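Local coordinates for protein D-alanyl transferase DltD (Enterococcus faecalis, PDB 6O93) that probably transfers D-alanine to lipoteichoic acid at the cell membrane, as an SGNH-hydrolase-like enzyme of Gram-positive cell wall biogenesis, at residues K14-S19 / I198-R203; S50-F55 / P205-D210. All coordinates share one frame; numbering follows the deposited sequence.

Contact 1: residues K14-S19 / I198-R203; sequences KEASTS and IGMVSR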
loop_
_atom_site.group_PDB
_atom_site.type_symbol
_atom_site.label_atom_id
_atom_site.label_comp_id
_atom_site.label_asym_id
_atom_site.label_seq_id
_atom_site.Cartn_x
_atom_site.Cartn_y
_atom_site.Cartn_z
ATOM N N LYS A 14 9.990 -10.568 12.832
ATOM C CA LYS A 14 8.636 -10.795 13.326
ATOM C C LYS A 14 8.060 -9.534 13.956
ATOM O O LYS A 14 6.904 -9.174 13.701
ATOM C CB LYS A 14 8.631 -11.945 14.332
ATOM C CG LYS A 14 7.273 -12.203 14.967
ATOM C CD LYS A 14 7.290 -13.442 15.845
ATOM C CE LYS A 14 5.907 -13.737 16.401
ATOM N NZ LYS A 14 5.872 -15.008 17.171
ATOM N N GLU A 15 8.853 -8.846 14.782
ATOM C CA GLU A 15 8.369 -7.642 15.448
ATOM C C GLU A 15 8.093 -6.526 14.449
ATOM O O GLU A 15 7.117 -5.781 14.596
ATOM C CB GLU A 15 9.385 -7.183 16.492
ATOM C CG GLU A 15 9.512 -8.134 17.668
ATOM C CD GLU A 15 8.326 -8.056 18.602
ATOM O OE1 GLU A 15 7.854 -6.931 18.870
ATOM O OE2 GLU A 15 7.859 -9.118 19.066
ATOM N N ALA A 16 8.940 -6.394 13.428
ATOM C CA ALA A 16 8.777 -5.329 12.444
ATOM C C ALA A 16 7.639 -5.593 11.465
ATOM O O ALA A 16 7.125 -4.643 10.865
ATOM C CB ALA A 16 10.079 -5.136 11.666
ATOM N N SER A 17 7.228 -6.854 11.299
ATOM C CA SER A 17 6.248 -7.187 10.272
ATOM C C SER A 17 4.914 -6.492 10.510
ATOM O O SER A 17 4.187 -6.208 9.551
ATOM C CB SER A 17 6.050 -8.703 10.208
ATOM O OG SER A 17 5.404 -9.187 11.371
ATOM N N THR A 18 4.573 -6.210 11.770
ATOM C CA THR A 18 3.311 -5.568 12.114
ATOM C C THR A 18 3.494 -4.141 12.612
ATOM O O THR A 18 2.520 -3.522 13.057
ATOM C CB THR A 18 2.574 -6.383 13.176
ATOM O OG1 THR A 18 3.339 -6.386 14.387
ATOM C CG2 THR A 18 2.358 -7.818 12.704
ATOM N N SER A 19 4.713 -3.602 12.548
ATOM C CA SER A 19 4.986 -2.292 13.130
ATOM C C SER A 19 4.539 -1.152 12.228
ATOM O O SER A 19 4.170 -0.084 12.730
ATOM C CB SER A 19 6.479 -2.151 13.424
ATOM O OG SER A 19 7.218 -1.993 12.224
ATOM N N ILE A 198 14.540 2.982 15.133
ATOM C CA ILE A 198 14.036 4.038 16.001
ATOM C C ILE A 198 12.568 4.285 15.683
ATOM O O ILE A 198 12.184 4.453 14.518
ATOM C CB ILE A 198 14.877 5.312 15.834
ATOM C CG1 ILE A 198 16.295 5.074 16.362
ATOM C CG2 ILE A 198 14.222 6.485 16.557
ATOM C CD1 ILE A 198 17.257 6.217 16.113
ATOM N N GLY A 199 11.735 4.294 16.723
ATOM C CA GLY A 199 10.313 4.488 16.555
ATOM C C GLY A 199 9.528 3.252 16.174
ATOM O O GLY A 199 8.296 3.327 16.091
ATOM N N MET A 200 10.186 2.119 15.933
ATOM C CA MET A 200 9.465 0.892 15.618
ATOM C C MET A 200 8.691 0.428 16.846
ATOM O O MET A 200 9.283 0.157 17.896
ATOM C CB MET A 200 10.425 -0.201 15.155
ATOM C CG MET A 200 9.725 -1.485 14.711
ATOM S SD MET A 200 10.787 -2.946 14.756
ATOM C CE MET A 200 11.998 -2.520 13.512
ATOM N N VAL A 201 7.373 0.342 16.717
ATOM C CA VAL A 201 6.508 -0.162 17.774
ATOM C C VAL A 201 5.743 -1.335 17.178
ATOM O O VAL A 201 4.798 -1.148 16.401
ATOM C CB VAL A 201 5.561 0.914 18.317
ATOM C CG1 VAL A 201 4.594 0.313 19.321
ATOM C CG2 VAL A 201 6.362 2.041 18.956
ATOM N N SER A 202 6.159 -2.546 17.525
ATOM C CA SER A 202 5.493 -3.739 17.033
ATOM C C SER A 202 4.078 -3.835 17.593
ATOM O O SER A 202 3.807 -3.444 18.731
ATOM C CB SER A 202 6.291 -4.983 17.418
ATOM O OG SER A 202 5.613 -6.164 17.032
ATOM N N ARG A 203 3.171 -4.358 16.771
ATOM C CA ARG A 203 1.815 -4.658 17.210
ATOM C C ARG A 203 1.667 -6.098 17.678
ATOM O O ARG A 203 0.538 -6.577 17.833
ATOM C CB ARG A 203 0.817 -4.361 16.086
ATOM C CG ARG A 203 0.600 -2.875 15.840
ATOM C CD ARG A 203 -0.359 -2.616 14.685
ATOM N NE ARG A 203 -0.635 -1.189 14.522
ATOM C CZ ARG A 203 0.183 -0.328 13.924
ATOM N NH1 ARG A 203 1.341 -0.737 13.424
ATOM N NH2 ARG A 203 -0.155 0.951 13.826
HETATM O O HOH W 1 4.741 -8.324 15.221
HETATM O O HOH W 2 6.154 1.232 14.415
#
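Arg203 reaches past the end of helix 10-17 with its chain extended from CG to NE, bringing the edge of its guanidinium to two successive carbonyls. NH1 donates to Thr18 O at 3.0 Å, a bond of 160° lying almost in the guanidinium plane, and more weakly to Ser19 O. The backbone N of Arg203, the N-cap residue of helix 204-211, donates to Thr18 OG1 over 3.1 Å, so the same residue is gripped at both ends. Ser202 turns OG anti to its own N (chi1 176°), where it gives its proton to Glu15 O at 2.9 Å, in the carbonyl plane and on a lone pair. One water joins Lys14 O, Thr18 OG1 and Ser202 OG. Met200 adds apolar packing: its CG lies against Ser19 CB (3.6 Å), and the bend at chi3 (-65°) lays CE on Ala16 CB at 3.7 Å; Ile30 of helix 29-36 touches Ala16 and Met200 as well. Ser19 OG is meanwhile spent on Ala16 O within its own turn. A carbonyl of the last helical turn is thus taken up by a serine hydroxyl, and two of the following loop by an arginine, a polar join between helix 10-17 and the loop entering helix 204-211.

Contact 2: residues S50-F55 / P205-D210; sequences SRFSAF and PIVEKD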
loop_
_atom_site.group_PDB
_atom_site.type_symbol
_atom_site.label_atom_id
_atom_site.label_comp_id
_atom_site.label_asym_id
_atom_site.label_seq_id
_atom_site.Cartn_x
_atom_site.Cartn_y
_atom_site.Cartn_z
ATOM N N SER A 50 -3.382 -0.544 9.602
ATOM C CA SER A 50 -3.300 -0.489 11.056
ATOM C C SER A 50 -4.611 -0.842 11.747
ATOM O O SER A 50 -4.639 -0.920 12.980
ATOM C CB SER A 50 -2.856 0.907 11.506
ATOM O OG SER A 50 -3.828 1.884 11.174
ATOM N N ARG A 51 -5.689 -1.060 10.992
ATOM C CA ARG A 51 -6.993 -1.385 11.572
ATOM C C ARG A 51 -6.978 -2.845 12.016
ATOM O O ARG A 51 -7.546 -3.739 11.382
ATOM C CB ARG A 51 -8.107 -1.107 10.573
ATOM C CG ARG A 51 -8.702 0.285 10.693
ATOM C CD ARG A 51 -7.647 1.372 10.577
ATOM N NE ARG A 51 -8.239 2.699 10.698
ATOM C CZ ARG A 51 -7.567 3.839 10.576
ATOM N NH1 ARG A 51 -6.264 3.828 10.323
ATOM N NH2 ARG A 51 -8.203 4.995 10.702
ATOM N N PHE A 52 -6.318 -3.080 13.144
ATOM C CA PHE A 52 -6.154 -4.427 13.661
ATOM C C PHE A 52 -7.403 -4.893 14.399
ATOM O O PHE A 52 -8.125 -4.104 15.016
ATOM C CB PHE A 52 -4.945 -4.496 14.596
ATOM C CG PHE A 52 -3.670 -4.899 13.911
ATOM C CD1 PHE A 52 -3.176 -4.167 12.844
ATOM C CD2 PHE A 52 -2.959 -6.008 14.344
ATOM C CE1 PHE A 52 -2.001 -4.539 12.214
ATOM C CE2 PHE A 52 -1.784 -6.382 13.720
ATOM C CZ PHE A 52 -1.304 -5.646 12.655
ATOM N N SER A 53 -7.651 -6.194 14.317
ATOM C CA SER A 53 -8.678 -6.865 15.103
ATOM C C SER A 53 -8.368 -8.354 15.060
ATOM O O SER A 53 -7.359 -8.780 14.493
ATOM C CB SER A 53 -10.082 -6.563 14.572
ATOM O OG SER A 53 -10.316 -7.222 13.338
ATOM N N ALA A 54 -9.250 -9.153 15.663
ATOM C CA ALA A 54 -9.068 -10.599 15.635
ATOM C C ALA A 54 -9.068 -11.149 14.215
ATOM O O ALA A 54 -8.563 -12.253 13.988
ATOM C CB ALA A 54 -10.164 -11.282 16.456
ATOM N N PHE A 55 -9.607 -10.399 13.256
ATOM C CA PHE A 55 -9.762 -10.863 11.886
ATOM C C PHE A 55 -8.799 -10.189 10.922
ATOM O O PHE A 55 -8.883 -10.429 9.712
ATOM C CB PHE A 55 -11.208 -10.640 11.441
ATOM C CG PHE A 55 -12.204 -11.021 12.489
ATOM C CD1 PHE A 55 -12.648 -12.326 12.597
ATOM C CD2 PHE A 55 -12.663 -10.083 13.397
ATOM C CE1 PHE A 55 -13.548 -12.685 13.577
ATOM C CE2 PHE A 55 -13.562 -10.436 14.377
ATOM C CZ PHE A 55 -14.004 -11.740 14.470
ATOM N N PRO A 205 1.997 -7.323 20.650
ATOM C CA PRO A 205 1.129 -7.418 21.837
ATOM C C PRO A 205 -0.350 -7.381 21.492
ATOM O O PRO A 205 -1.152 -8.071 22.134
ATOM C CB PRO A 205 1.552 -6.205 22.681
ATOM C CG PRO A 205 2.924 -5.859 22.203
ATOM C CD PRO A 205 2.937 -6.192 20.745
ATOM N N ILE A 206 -0.737 -6.587 20.492
ATOM C CA ILE A 206 -2.132 -6.567 20.062
ATOM C C ILE A 206 -2.502 -7.894 19.411
ATOM O O ILE A 206 -3.607 -8.414 19.609
ATOM C CB ILE A 206 -2.380 -5.378 19.116
ATOM C CG1 ILE A 206 -2.084 -4.059 19.839
ATOM C CG2 ILE A 206 -3.814 -5.400 18.595
ATOM C CD1 ILE A 206 -2.164 -2.831 18.954
ATOM N N VAL A 207 -1.584 -8.461 18.626
ATOM C CA VAL A 207 -1.831 -9.754 17.991
ATOM C C VAL A 207 -2.140 -10.810 19.044
ATOM O O VAL A 207 -3.126 -11.549 18.941
ATOM C CB VAL A 207 -0.625 -10.161 17.125
ATOM C CG1 VAL A 207 -0.780 -11.593 16.628
ATOM C CG2 VAL A 207 -0.462 -9.199 15.954
ATOM N N GLU A 208 -1.301 -10.895 20.078
ATOM C CA GLU A 208 -1.473 -11.935 21.084
ATOM C C GLU A 208 -2.711 -11.694 21.936
ATOM O O GLU A 208 -3.289 -12.651 22.467
ATOM C CB GLU A 208 -0.219 -12.022 21.953
ATOM C CG GLU A 208 0.999 -12.526 21.184
ATOM C CD GLU A 208 2.289 -12.410 21.969
ATOM O OE1 GLU A 208 2.230 -12.082 23.172
ATOM O OE2 GLU A 208 3.362 -12.645 21.373
ATOM N N LYS A 209 -3.145 -10.440 22.063
ATOM C CA LYS A 209 -4.381 -10.161 22.786
ATOM C C LYS A 209 -5.593 -10.586 21.965
ATOM O O LYS A 209 -6.511 -11.235 22.482
ATOM C CB LYS A 209 -4.463 -8.674 23.141
ATOM C CG LYS A 209 -5.719 -8.291 23.913
ATOM C CD LYS A 209 -5.758 -6.803 24.232
ATOM C CE LYS A 209 -7.001 -6.442 25.035
ATOM N NZ LYS A 209 -7.055 -4.993 25.380
ATOM N N ASP A 210 -5.607 -10.236 20.676
ATOM C CA ASP A 210 -6.751 -10.559 19.831
ATOM C C ASP A 210 -6.824 -12.048 19.521
ATOM O O ASP A 210 -7.912 -12.567 19.247
ATOM C CB ASP A 210 -6.689 -9.750 18.535
ATOM C CG ASP A 210 -6.819 -8.260 18.772
ATOM O OD1 ASP A 210 -7.075 -7.863 19.930
ATOM O OD2 ASP A 210 -6.665 -7.484 17.805
HETATM O O HOH W 3 -7.256 -5.092 18.004
#
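Phe52 points its side chain at helix 204-211 and meets Val207 edge-on: CE2 stands 3.8 Å from Val207 CG2, which lies near the plane of the ring. Val207 sets CG1 anti to its backbone N (chi1 171°), and this rotation leaves CG2 as the methyl that touches the ring. The preceding residue, Ile206, brings CG2 to 4.3 Å from Phe52 CB, a looser contact at the exposed margin. The ring itself is stacked with His56 and is also touched by Val59 of helix 57-63. The 50-55 segment is the loop that follows the first strand of a parallel sheet with helices packed around it, consistent with the SGNH-hydrolase fold, and it leads into helix 57-63. Its turn is shaped locally: Ser53 OG accepts from Phe55 N at 3.3 Å, closing an ST turn. Facing this turn, Asp210 swings CG anti to its carbonyl carbon (chi1 -65°), which sets OD2 3.3 Å from Ser53 C. Asp210 CB lies 3.8 Å from Ala54 CA. The carboxylate makes no direct hydrogen bond to the loop; a water donates to Asp210 OD2 over 2.5 Å and, weakly, to Phe52 O. On the far side of the turn, Phe55 turns its CB away from the helix, and its side chain packs on Trp352 and on Leu223 and Leu226 of helix 220-233.

Overall arrangement
Contacts 1 and 2 sit on the same side of the chain's centre, about 17 and 19 Å from it, with their own centres about 13 Å apart, and both are partly buried. Helix 204-211 ties them together: residues 198-203 lead into it and 205-210 lie on it. The partners differ, the end of helix 10-17 in contact 1 and the loop after strand 40-44 in contact 2. Contact 1 is the more extensive and is mostly polar, with direct bonds to carbonyls; contact 2 relies on apolar packing and a water-mediated carboxylate. The two meet directly where Arg203 CD lies 3.5 Å from Phe52 CE1, while Thr18 also packs on that ring.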